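Local coordinates for protein shikimate dehydrogenase (NADP(+)) (Thermus thermophilus, PDB 2D5C) that catalyses the reversible NADPH-linked reduction of 3-dehydroshikimate to shikimate, a step in the chorismate pathway toward the aromatic amino acids, at residues W73-P76 and E77-R80; G96-T99 and D100-G103. One frame throughout, in Å; residues are numbered along the deposited sequence.

In the fold
Both contacts are strand-to-helix turns, and they come in series along the chain: contact 1 (73-76 with 77-80) closes before contact 2 (96-99 with 100-103) opens. Their centres lie about 10 Å apart. Strands 73-74 and 93-97 run parallel as neighbours at one margin of the mixed six-stranded sheet of the substrate-binding domain, joined by backbone bonds from Trp73 and Ser75 to Gly96. Contact 1 sits at this margin, where Trp73 meets Phe95 and Trp73 of the second subunit of the homodimer. Contact 2 lies deeper, its centre about 8 Å from that of the chain, and its helix 100-110 brings Asp100 to the shikimate. On neighbouring strands of one sheet, contact 1 thus faces the dimer partner and contact 2 the substrate.

Contact 1 (W73-P76 and E77-R80); sequences WVSP and EAQR
Ser75 chi1 of 72° swings OG between its own backbone N and carbonyl carbon, under the first turn of helix 76-81, while chi1 of -74° and an extended chain beyond CG carry the amide of Gln79 back to the carbonyl of Val74. The result is a serine N-cap at a strand-to-helix turn in the substrate-binding domain: Ser75 OG accepts from Ala78 N at 3.0 Å. The first helical turn closes above it, with Gln79 N bonded to Ser75 O and Arg80 N to Pro76 O. Gln79 adds a side-chain bond, its NE2 donating to Val74 O at 2.9 Å in a nearly straight line (169°). That oxygen lies in the plane of the Gln79 amide, but NE2 approaches it from above the carbonyl plane, not along a lone pair.

Apolar contact runs beside this bond. Val74 CG1 presses on Ala78 CB at 3.4 Å, tight for two methyls, and also meets Gln79 CG at 3.7 Å. Val84 covers both Val74 and Ala78. On another flank Glu77 bends at chi2, bringing OE1 to 3.3 Å from Pro76 CD; its OE2 makes a long, weak ion pair with Arg93 of the second subunit. A water closes the far end, donating to Pro76 O at 2.9 Å and accepting from Arg80 NH1.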
loop_
_atom_site.group_PDB
_atom_site.type_symbol
_atom_site.label_atom_id
_atom_site.label_comp_id
_atom_site.label_asym_id
_atom_site.label_seq_id
_atom_site.Cartn_x
_atom_site.Cartn_y
_atom_site.Cartn_z
ATOM N N TRP A 73 3.791 -0.352 9.968
ATOM C CA TRP A 73 4.879 0.440 9.393
ATOM C C TRP A 73 4.417 1.890 9.346
ATOM O O TRP A 73 3.249 2.146 9.066
ATOM C CB TRP A 73 5.157 -0.047 7.965
ATOM C CG TRP A 73 6.257 0.670 7.207
ATOM C CD1 TRP A 73 7.580 0.318 7.154
ATOM C CD2 TRP A 73 6.117 1.820 6.361
ATOM N NE1 TRP A 73 8.263 1.171 6.324
ATOM C CE2 TRP A 73 7.393 2.102 5.823
ATOM C CE3 TRP A 73 5.037 2.640 6.006
ATOM C CZ2 TRP A 73 7.618 3.171 4.946
ATOM C CZ3 TRP A 73 5.259 3.705 5.132
ATOM C CH2 TRP A 73 6.544 3.960 4.611
ATOM N N VAL A 74 5.324 2.821 9.639
ATOM C CA VAL A 74 5.009 4.249 9.580
ATOM C C VAL A 74 6.071 4.886 8.692
ATOM O O VAL A 74 7.258 4.556 8.793
ATOM C CB VAL A 74 5.021 4.904 10.980
ATOM C CG1 VAL A 74 4.760 6.412 10.861
ATOM C CG2 VAL A 74 3.972 4.254 11.860
ATOM N N SER A 75 5.645 5.763 7.783
ATOM C CA SER A 75 6.579 6.410 6.876
ATOM C C SER A 75 7.592 7.250 7.647
ATOM O O SER A 75 7.306 7.735 8.744
ATOM C CB SER A 75 5.847 7.313 5.885
ATOM O OG SER A 75 5.361 8.483 6.531
ATOM N N PRO A 76 8.793 7.413 7.084
ATOM C CA PRO A 76 9.827 8.209 7.756
ATOM C C PRO A 76 9.293 9.590 8.137
ATOM O O PRO A 76 9.554 10.089 9.235
ATOM C CB PRO A 76 10.936 8.283 6.712
ATOM C CG PRO A 76 10.790 6.976 5.966
ATOM C CD PRO A 76 9.286 6.896 5.794
ATOM N N GLU A 77 8.537 10.206 7.231
ATOM C CA GLU A 77 7.973 11.528 7.502
ATOM C C GLU A 77 6.937 11.501 8.615
ATOM O O GLU A 77 6.934 12.370 9.489
ATOM C CB GLU A 77 7.344 12.109 6.242
ATOM C CG GLU A 77 8.302 12.192 5.088
ATOM C CD GLU A 77 8.258 10.957 4.227
ATOM O OE1 GLU A 77 8.092 9.850 4.786
ATOM O OE2 GLU A 77 8.399 11.103 2.994
ATOM N N ALA A 78 6.058 10.505 8.595
ATOM C CA ALA A 78 5.035 10.420 9.616
ATOM C C ALA A 78 5.681 10.146 10.965
ATOM O O ALA A 78 5.149 10.540 11.997
ATOM C CB ALA A 78 4.018 9.336 9.268
ATOM N N GLN A 79 6.837 9.480 10.960
ATOM C CA GLN A 79 7.528 9.195 12.216
ATOM C C GLN A 79 8.025 10.494 12.844
ATOM O O GLN A 79 7.850 10.731 14.038
ATOM C CB GLN A 79 8.722 8.258 11.984
ATOM C CG GLN A 79 8.333 6.810 11.709
ATOM C CD GLN A 79 9.543 5.904 11.520
ATOM O OE1 GLN A 79 10.547 6.040 12.220
ATOM N NE2 GLN A 79 9.443 4.964 10.583
ATOM N N ARG A 80 8.643 11.329 12.028
ATOM C CA ARG A 80 9.180 12.600 12.515
ATOM C C ARG A 80 8.042 13.514 12.949
ATOM O O ARG A 80 8.106 14.154 13.992
ATOM C CB ARG A 80 10.009 13.263 11.415
ATOM C CG ARG A 80 11.180 12.415 10.911
ATOM C CD ARG A 80 12.391 12.481 11.834
ATOM N NE ARG A 80 12.100 12.109 13.219
ATOM C CZ ARG A 80 12.143 10.869 13.700
ATOM N NH1 ARG A 80 12.470 9.856 12.909
ATOM N NH2 ARG A 80 11.862 10.647 14.981
HETATM O O HOH W 1 12.248 9.251 9.821
#

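Contact 2 (G96-T99 and D100-G103); sequences GFNT and DAPG. With SKM ((3R,4S,5R)-3,4,5-trihydroxycyclohex-1-ene-1-carboxylic acid), chain E.
Asn98 reaches forward to Ala101 with CG anti to its backbone N (chi1 -174°), setting its amide oxygen beneath the start of helix 100-110. This is a side-chain capping bond at a strand-to-helix turn, made by an asparagine just ahead of the helix, where strand 93-97 gives way to the helix that presents Asp100 to the shikimate.

The packing is closest around that oxygen. Asn98 OD1 accepts from Ala101 N at 3.0 Å, the donor arriving almost in line with the side-chain C=O (165°), and takes a second, weak bond from Asp100 N. Asp100 CB comes within 3.3 Å of the same OD1. The first turn itself is closed by Gly103 N, which bonds to Thr99 O at 3.0 Å, and the Pro102 ring lies against the strand exit, its CD 3.3 Å from Asn98 O. Thr99 is fastened outside the turn: its N donates to Asn85 OD1 and its OG1 is hydrogen-bonded to Gln235 O, tying this corner to helix 229-244.

The polar ends of Asn98 and Asp100 meet more loosely, without a direct bond between them. A single water bridges them, accepting from Asn98 ND2 at 2.8 Å and donating to Asp100 OD2; ND2 also bonds to Ala83 O. OD2 forms a salt bridge with Lys64, the proton acceptor, so the water lies in the second shell of the shikimate site. The other carboxylate oxygen serves the substrate, which Ser14, Ser16, Thr60, Lys64, Asn85 and Gln235 also hold. Asp100 OD1 receives the hydrogen bond of shikimate hydroxyl O12 at 2.8 Å.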
loop_
_atom_site.group_PDB
_atom_site.type_symbol
_atom_site.label_atom_id
_atom_site.label_comp_id
_atom_site.label_asym_id
_atom_site.label_seq_id
_atom_site.Cartn_x
_atom_site.Cartn_y
_atom_site.Cartn_z
ATOM N N GLY A 96 1.213 3.497 7.666
ATOM C CA GLY A 96 0.837 4.874 7.935
ATOM C C GLY A 96 1.632 5.943 7.207
ATOM O O GLY A 96 2.853 5.883 7.115
ATOM N N PHE A 97 0.933 6.953 6.701
ATOM C CA PHE A 97 1.582 8.038 5.978
ATOM C C PHE A 97 1.001 9.358 6.433
ATOM O O PHE A 97 0.009 9.398 7.154
ATOM C CB PHE A 97 1.331 7.935 4.472
ATOM C CG PHE A 97 1.727 6.628 3.871
ATOM C CD1 PHE A 97 0.881 5.527 3.940
ATOM C CD2 PHE A 97 2.951 6.497 3.218
ATOM C CE1 PHE A 97 1.248 4.303 3.357
ATOM C CE2 PHE A 97 3.322 5.291 2.640
ATOM C CZ PHE A 97 2.466 4.192 2.710
ATOM N N ASN A 98 1.613 10.443 5.993
ATOM C CA ASN A 98 1.076 11.747 6.346
ATOM C C ASN A 98 0.971 12.569 5.089
ATOM O O ASN A 98 1.990 12.964 4.525
ATOM C CB ASN A 98 1.975 12.473 7.340
ATOM C CG ASN A 98 1.341 13.773 7.838
ATOM O OD1 ASN A 98 1.107 14.705 7.060
ATOM N ND2 ASN A 98 1.053 13.830 9.126
ATOM N N THR A 99 -0.259 12.805 4.626
ATOM C CA THR A 99 -0.419 13.618 3.436
ATOM C C THR A 99 -0.732 15.076 3.773
ATOM O O THR A 99 -0.843 15.887 2.872
ATOM C CB THR A 99 -1.503 13.044 2.497
ATOM O OG1 THR A 99 -2.785 13.107 3.139
ATOM C CG2 THR A 99 -1.174 11.589 2.151
ATOM N N ASP A 100 -0.857 15.406 5.062
ATOM C CA ASP A 100 -1.111 16.800 5.460
ATOM C C ASP A 100 0.084 17.659 5.081
ATOM O O ASP A 100 -0.076 18.781 4.592
ATOM C CB ASP A 100 -1.332 16.946 6.977
ATOM C CG ASP A 100 -2.672 16.415 7.444
ATOM O OD1 ASP A 100 -3.713 16.720 6.814
ATOM O OD2 ASP A 100 -2.695 15.700 8.468
ATOM N N ALA A 101 1.297 17.145 5.299
ATOM C CA ALA A 101 2.495 17.926 4.972
ATOM C C ALA A 101 2.642 18.241 3.475
ATOM O O ALA A 101 2.709 19.403 3.089
ATOM C CB ALA A 101 3.760 17.217 5.504
ATOM N N PRO A 102 2.700 17.213 2.608
ATOM C CA PRO A 102 2.837 17.514 1.180
ATOM C C PRO A 102 1.611 18.255 0.629
ATOM O O PRO A 102 1.732 19.085 -0.271
ATOM C CB PRO A 102 3.022 16.131 0.553
ATOM C CG PRO A 102 2.293 15.223 1.510
ATOM C CD PRO A 102 2.726 15.761 2.843
ATOM N N GLY A 103 0.446 17.959 1.191
ATOM C CA GLY A 103 -0.779 18.613 0.751
ATOM C C GLY A 103 -0.711 20.107 1.010
ATOM O O GLY A 103 -1.154 20.929 0.203
HETATM O O12 SKM E . -5.723 15.007 7.593
HETATM C C8 SKM E . -7.106 15.235 7.281
HETATM C C6 SKM E . -7.875 13.886 7.320
HETATM O O7 SKM E . -7.294 12.992 6.373
HETATM C C5 SKM E . -9.375 14.085 6.982
HETATM C C4 SKM E . -9.962 15.364 7.583
HETATM C C1 SKM E . -11.436 15.544 7.514
HETATM O O2 SKM E . -12.198 14.592 6.943
HETATM O O3 SKM E . -11.965 16.547 7.973
HETATM C C10 SKM E . -9.224 16.317 8.160
HETATM C C9 SKM E . -7.718 16.244 8.299
HETATM O O11 SKM E . -7.404 15.822 9.637
HETATM O O HOH W 2 -0.678 15.624 10.400
#